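Long-range contacts in lantibiotic dehydratase (Microbispora corallina, PDB 5EHK), which probably carries out the tRNA-dependent dehydration of serines and threonines in the precursor peptide of the lantibiotic NAI-107: residues R183-R188 with T283-P288; V194-H199 with E279-A284. All blocks are in the same frame, centred on the assembly; numbering follows the deposited sequence.

Contact 1. Residues R183-R188 with T283-P288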
loop_
_atom_site.group_PDB
_atom_site.type_symbol
_atom_site.label_atom_id
_atom_site.label_comp_id
_atom_site.label_asym_id
_atom_site.label_seq_id
_atom_site.Cartn_x
_atom_site.Cartn_y
_atom_site.Cartn_z
ATOM N N ARG A 183 11.276 41.709 22.027
ATOM C CA ARG A 183 11.583 42.596 23.145
ATOM C C ARG A 183 10.806 43.878 22.989
ATOM O O ARG A 183 10.345 44.448 23.973
ATOM C CB ARG A 183 13.079 42.892 23.216
ATOM C CG ARG A 183 13.928 41.754 23.791
ATOM C CD ARG A 183 15.409 41.946 23.479
ATOM N NE ARG A 183 15.941 43.218 23.969
ATOM C CZ ARG A 183 17.087 43.756 23.555
ATOM N NH1 ARG A 183 17.811 43.149 22.624
ATOM N NH2 ARG A 183 17.496 44.914 24.054
ATOM N N LEU A 184 10.636 44.318 21.749
ATOM C CA LEU A 184 9.785 45.460 21.477
ATOM C C LEU A 184 8.296 45.136 21.750
ATOM O O LEU A 184 7.528 46.025 22.136
ATOM C CB LEU A 184 9.980 45.914 20.029
ATOM C CG LEU A 184 11.281 46.644 19.672
ATOM C CD1 LEU A 184 11.160 47.346 18.331
ATOM C CD2 LEU A 184 11.662 47.632 20.744
ATOM N N GLU A 185 7.907 43.862 21.605
ATOM C CA GLU A 185 6.499 43.439 21.744
ATOM C C GLU A 185 6.041 43.381 23.208
ATOM O O GLU A 185 4.844 43.408 23.503
ATOM C CB GLU A 185 6.231 42.093 21.030
ATOM C CG GLU A 185 5.986 42.202 19.496
ATOM C CD GLU A 185 5.896 40.841 18.759
ATOM O OE1 GLU A 185 6.366 39.807 19.295
ATOM O OE2 GLU A 185 5.356 40.817 17.627
ATOM N N ARG A 186 7.004 43.303 24.121
ATOM C CA ARG A 186 6.718 43.301 25.552
ATOM C C ARG A 186 6.515 44.730 26.079
ATOM O O ARG A 186 5.954 44.940 27.150
ATOM C CB ARG A 186 7.838 42.588 26.305
ATOM C CG ARG A 186 7.985 41.121 25.949
ATOM C CD ARG A 186 9.205 40.520 26.631
ATOM N NE ARG A 186 9.282 40.891 28.048
ATOM C CZ ARG A 186 10.187 40.426 28.909
ATOM N NH1 ARG A 186 11.107 39.550 28.512
ATOM N NH2 ARG A 186 10.171 40.845 30.170
ATOM N N ASP A 187 6.983 45.711 25.325
ATOM C CA ASP A 187 6.781 47.111 25.680
ATOM C C ASP A 187 5.322 47.518 25.456
ATOM O O ASP A 187 4.916 47.814 24.322
ATOM C CB ASP A 187 7.738 47.976 24.857
ATOM C CG ASP A 187 7.657 49.459 25.196
ATOM O OD1 ASP A 187 8.726 50.039 25.499
ATOM O OD2 ASP A 187 6.554 50.049 25.127
ATOM N N ARG A 188 4.541 47.561 26.537
ATOM C CA ARG A 188 3.108 47.836 26.422
ATOM C C ARG A 188 2.814 49.213 25.874
ATOM O O ARG A 188 1.734 49.445 25.320
ATOM C CB ARG A 188 2.395 47.690 27.758
ATOM C CG ARG A 188 2.565 46.356 28.430
ATOM C CD ARG A 188 1.669 46.280 29.637
ATOM N NE ARG A 188 1.837 45.016 30.337
ATOM C CZ ARG A 188 1.141 44.662 31.412
ATOM N NH1 ARG A 188 0.215 45.481 31.893
ATOM N NH2 ARG A 188 1.356 43.485 31.992
ATOM N N THR A 283 1.752 41.358 15.866
ATOM C CA THR A 283 1.949 42.816 15.873
ATOM C C THR A 283 2.520 43.244 14.536
ATOM O O THR A 283 3.129 42.430 13.842
ATOM C CB THR A 283 2.868 43.310 17.028
ATOM O OG1 THR A 283 4.230 42.947 16.760
ATOM C CG2 THR A 283 2.452 42.689 18.345
ATOM N N ALA A 284 2.303 44.503 14.163
ATOM C CA ALA A 284 2.844 45.029 12.910
ATOM C C ALA A 284 4.374 45.086 12.955
ATOM O O ALA A 284 5.036 45.161 11.920
ATOM C CB ALA A 284 2.268 46.400 12.608
ATOM N N LEU A 285 4.922 45.028 14.164
ATOM C CA LEU A 285 6.363 45.004 14.353
ATOM C C LEU A 285 7.074 43.905 13.563
ATOM O O LEU A 285 8.155 44.125 13.022
ATOM C CB LEU A 285 6.715 44.916 15.840
ATOM C CG LEU A 285 6.393 46.185 16.624
ATOM C CD1 LEU A 285 6.705 45.988 18.092
ATOM C CD2 LEU A 285 7.184 47.340 16.051
ATOM N N ARG A 286 6.469 42.726 13.504
ATOM C CA ARG A 286 7.031 41.598 12.765
ATOM C C ARG A 286 7.001 41.856 11.261
ATOM O O ARG A 286 6.028 42.405 10.719
ATOM C CB ARG A 286 6.295 40.316 13.160
ATOM C CG ARG A 286 6.587 39.893 14.594
ATOM C CD ARG A 286 5.824 38.661 14.988
ATOM N NE ARG A 286 6.312 38.107 16.246
ATOM C CZ ARG A 286 5.677 37.178 16.956
ATOM N NH1 ARG A 286 4.464 36.766 16.592
ATOM N NH2 ARG A 286 6.224 36.709 18.074
ATOM N N PRO A 287 8.108 41.519 10.591
ATOM C CA PRO A 287 8.303 41.795 9.165
ATOM C C PRO A 287 7.300 41.010 8.339
ATOM O O PRO A 287 7.217 39.796 8.525
ATOM C CB PRO A 287 9.724 41.289 8.901
ATOM C CG PRO A 287 10.386 41.197 10.250
ATOM C CD PRO A 287 9.272 40.843 11.191
ATOM N N PRO A 288 6.525 41.690 7.477
ATOM C CA PRO A 288 5.469 41.081 6.648
ATOM C C PRO A 288 5.980 40.065 5.624
ATOM O O PRO A 288 5.181 39.288 5.101
ATOM C CB PRO A 288 4.860 42.281 5.905
ATOM C CG PRO A 288 5.920 43.344 5.964
ATOM C CD PRO A 288 6.622 43.141 7.261
#
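The carboxylate of Glu185 lies over one face of the Arg286 guanidinium, and the two side chains run across each other at about a right angle. Their flat groups are 61° apart, and OE2 of Glu185 is 3.2 Å from NE of Arg286 but well out of the guanidinium plane. The pair is therefore a salt bridge held by charge alone, since no N-H of the arginine points at the oxygen. The same Glu185 OE2 accepts a directed bond from Thr283 OG1 at 2.6 Å through its anti lone pair, the one turned away from OE1. One carboxylate oxygen thus carries two kinds of polar contact to the chain that leaves strand 281-283. The glutamate reaches that far because its chain runs straight beyond CG (chi2 173°). Its methylene CG also packs on the threonine methyl, with 3.7 Å between Glu185 CG and Thr283 CG2.

The apolar half of the contact lies alongside. CD1 of Leu285 sits 3.8 Å from CB of Leu184 and 4.1 Å from CG of Glu185, so one methyl group touches two successive residues of the helix. Leu184 itself continues onto Val298 and Val302 of helix 294-306, and Leu285 reaches Val301 there, which leaves the charged cluster bordered by a leucine-valine core. Arg286 has a long, weak second ion pair with Glu279.

This is a helix-to-loop junction: the C-terminal part of helix 174-185 is joined to the loop that follows strand 281-283, within the N-terminal region of the LanB dehydratase family.

Contact 2. Residues V194-H199 with E279-A284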
loop_
_atom_site.group_PDB
_atom_site.type_symbol
_atom_site.label_atom_id
_atom_site.label_comp_id
_atom_site.label_asym_id
_atom_site.label_seq_id
_atom_site.Cartn_x
_atom_site.Cartn_y
_atom_site.Cartn_z
ATOM N N VAL A 194 1.653 50.462 17.575
ATOM C CA VAL A 194 1.506 49.639 16.379
ATOM C C VAL A 194 0.111 49.007 16.269
ATOM O O VAL A 194 -0.692 49.049 17.214
ATOM C CB VAL A 194 2.538 48.508 16.376
ATOM C CG1 VAL A 194 3.931 49.063 16.660
ATOM C CG2 VAL A 194 2.162 47.469 17.421
ATOM N N THR A 195 -0.158 48.396 15.118
ATOM C CA THR A 195 -1.397 47.658 14.905
ATOM C C THR A 195 -1.251 46.166 15.259
ATOM O O THR A 195 -0.156 45.604 15.173
ATOM C CB THR A 195 -1.861 47.795 13.444
ATOM O OG1 THR A 195 -0.819 47.374 12.553
ATOM C CG2 THR A 195 -2.240 49.236 13.135
ATOM N N VAL A 196 -2.347 45.527 15.670
ATOM C CA VAL A 196 -2.341 44.074 15.918
ATOM C C VAL A 196 -3.493 43.406 15.159
ATOM O O VAL A 196 -4.491 44.069 14.815
ATOM C CB VAL A 196 -2.457 43.714 17.416
ATOM C CG1 VAL A 196 -1.263 44.242 18.180
ATOM C CG2 VAL A 196 -3.737 44.264 17.997
ATOM N N GLN A 197 -3.352 42.110 14.883
ATOM C CA GLN A 197 -4.432 41.347 14.261
ATOM C C GLN A 197 -4.431 39.908 14.714
ATOM O O GLN A 197 -3.400 39.393 15.167
ATOM C CB GLN A 197 -4.362 41.386 12.744
ATOM C CG GLN A 197 -3.368 40.428 12.126
ATOM C CD GLN A 197 -3.181 40.694 10.643
ATOM O OE1 GLN A 197 -2.264 41.399 10.235
ATOM N NE2 GLN A 197 -4.055 40.133 9.829
ATOM N N ALA A 198 -5.589 39.254 14.606
ATOM C CA ALA A 198 -5.679 37.848 14.992
ATOM C C ALA A 198 -4.892 36.985 14.021
ATOM O O ALA A 198 -4.959 37.174 12.809
ATOM C CB ALA A 198 -7.108 37.391 15.056
ATOM N N HIS A 199 -4.108 36.067 14.567
ATOM C CA HIS A 199 -3.393 35.077 13.777
ATOM C C HIS A 199 -4.426 34.397 12.880
ATOM O O HIS A 199 -5.521 34.067 13.329
ATOM C CB HIS A 199 -2.757 34.051 14.713
ATOM C CG HIS A 199 -1.764 33.150 14.045
ATOM N ND1 HIS A 199 -2.113 32.241 13.067
ATOM C CD2 HIS A 199 -0.439 32.984 14.253
ATOM C CE1 HIS A 199 -1.038 31.580 12.680
ATOM N NE2 HIS A 199 -0.011 32.007 13.389
ATOM N N GLU A 279 1.435 34.346 20.399
ATOM C CA GLU A 279 1.158 34.371 18.976
ATOM C C GLU A 279 -0.312 34.152 18.655
ATOM O O GLU A 279 -0.635 33.669 17.584
ATOM C CB GLU A 279 2.042 33.380 18.224
ATOM C CG GLU A 279 3.379 33.974 17.859
ATOM C CD GLU A 279 4.236 33.027 17.073
ATOM O OE1 GLU A 279 4.075 31.805 17.262
ATOM O OE2 GLU A 279 5.073 33.504 16.279
ATOM N N LEU A 280 -1.195 34.479 19.597
ATOM C CA LEU A 280 -2.620 34.553 19.309
ATOM C C LEU A 280 -2.853 35.865 18.563
ATOM O O LEU A 280 -3.838 36.021 17.842
ATOM C CB LEU A 280 -3.443 34.547 20.597
ATOM C CG LEU A 280 -3.438 33.291 21.471
ATOM C CD1 LEU A 280 -4.636 33.280 22.386
ATOM C CD2 LEU A 280 -3.419 32.058 20.622
ATOM N N LEU A 281 -1.952 36.821 18.766
ATOM C CA LEU A 281 -1.956 38.054 17.991
ATOM C C LEU A 281 -0.640 38.216 17.259
ATOM O O LEU A 281 0.360 37.605 17.626
ATOM C CB LEU A 281 -2.222 39.279 18.856
ATOM C CG LEU A 281 -3.643 39.464 19.363
ATOM C CD1 LEU A 281 -3.660 40.498 20.479
ATOM C CD2 LEU A 281 -4.534 39.892 18.218
ATOM N N ILE A 282 -0.665 39.003 16.192
ATOM C CA ILE A 282 0.521 39.306 15.408
ATOM C C ILE A 282 0.651 40.816 15.336
ATOM O O ILE A 282 -0.257 41.482 14.820
ATOM C CB ILE A 282 0.386 38.776 13.983
ATOM C CG1 ILE A 282 0.288 37.246 13.993
ATOM C CG2 ILE A 282 1.552 39.253 13.144
ATOM C CD1 ILE A 282 0.115 36.616 12.621
ATOM N N THR A 283 1.752 41.358 15.866
ATOM C CA THR A 283 1.949 42.816 15.873
ATOM C C THR A 283 2.520 43.244 14.536
ATOM O O THR A 283 3.129 42.430 13.842
ATOM C CB THR A 283 2.868 43.310 17.028
ATOM O OG1 THR A 283 4.230 42.947 16.760
ATOM C CG2 THR A 283 2.452 42.689 18.345
ATOM N N ALA A 284 2.303 44.503 14.163
ATOM C CA ALA A 284 2.844 45.029 12.910
ATOM C C ALA A 284 4.374 45.086 12.955
ATOM O O ALA A 284 5.036 45.161 11.920
ATOM C CB ALA A 284 2.268 46.400 12.608
HETATM O O HOH W 1 -0.690 42.777 12.295
#
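Val196 and Thr283 form a non-hydrogen-bonded antiparallel pair whose methyls meet on one face of the sheet, CG1 of Val196 lying 4.0 Å from CG2 of Thr283. Both methyls stand opposite their own carbonyl carbons, beside the backbone N (Val196 chi1 -63°), and the two side chains cross at a slant. Leu191 of helix 188-191 touches both.

Gln197 and Ile282, the hydrogen-bonded pair, project from the other face, and both reach Pro598. Their backbones exchange two bonds, Ile282 N to Gln197 O at 2.9 Å and Gln197 N to Ile282 O at 3.2 Å, and Ala284 N adds a third to Thr195 O at 2.9 Å. A water bonds to both OE1 of Gln197 and O of Ile282, donating to each at 2.9 Å; OE1 also accepts from Asp599 N.

Past the paired strands, His199 sets its ring beside Glu279 and Ile282, obliquely to both. A chi1 of -168° swings the ring away from the backbone N of His199, bringing its CD2 4.0 Å from CD1 of Ile282, while ND1 is bonded to Thr201 N. The backbone N of His199 donates to Leu280 O at 3.3 Å. Glu279, with its positive phi, marks where the chain leaves helical geometry before strand 281-283.

Backbone bonds thus fix the register, while the side chains set apart two faces: on one the Val196 and Thr283 methyls pack and Glu185 takes up the threonine hydroxyl; on the other the amide of Gln197, bridged by water to Ile282 O, ties the strands to the loop containing Pro598 and Asp599.

In the fold
Both contacts are buried, about 8 Å apart between centres, and share Thr283 and Ala284. Contact 2 pairs the central strand 195-198 of a three-stranded antiparallel sheet with the edge strand 281-283; contact 1 takes over where that strand ends and fastens the following loop to helix 174-185. Main-chain bonding dominates the former, side-chain charge and leucine packing the latter. They also meet directly, through Leu285 against Val194 and the weak Arg286-Glu279 ion pair. The small sheet, with helices 235-243, 250-260 and 267-278, is consistent with the winged-helix-like peptide-recognition element of LanB enzymes; contact 1 would then tie its end to helix 174-185 and, through the leucines, helix 294-306.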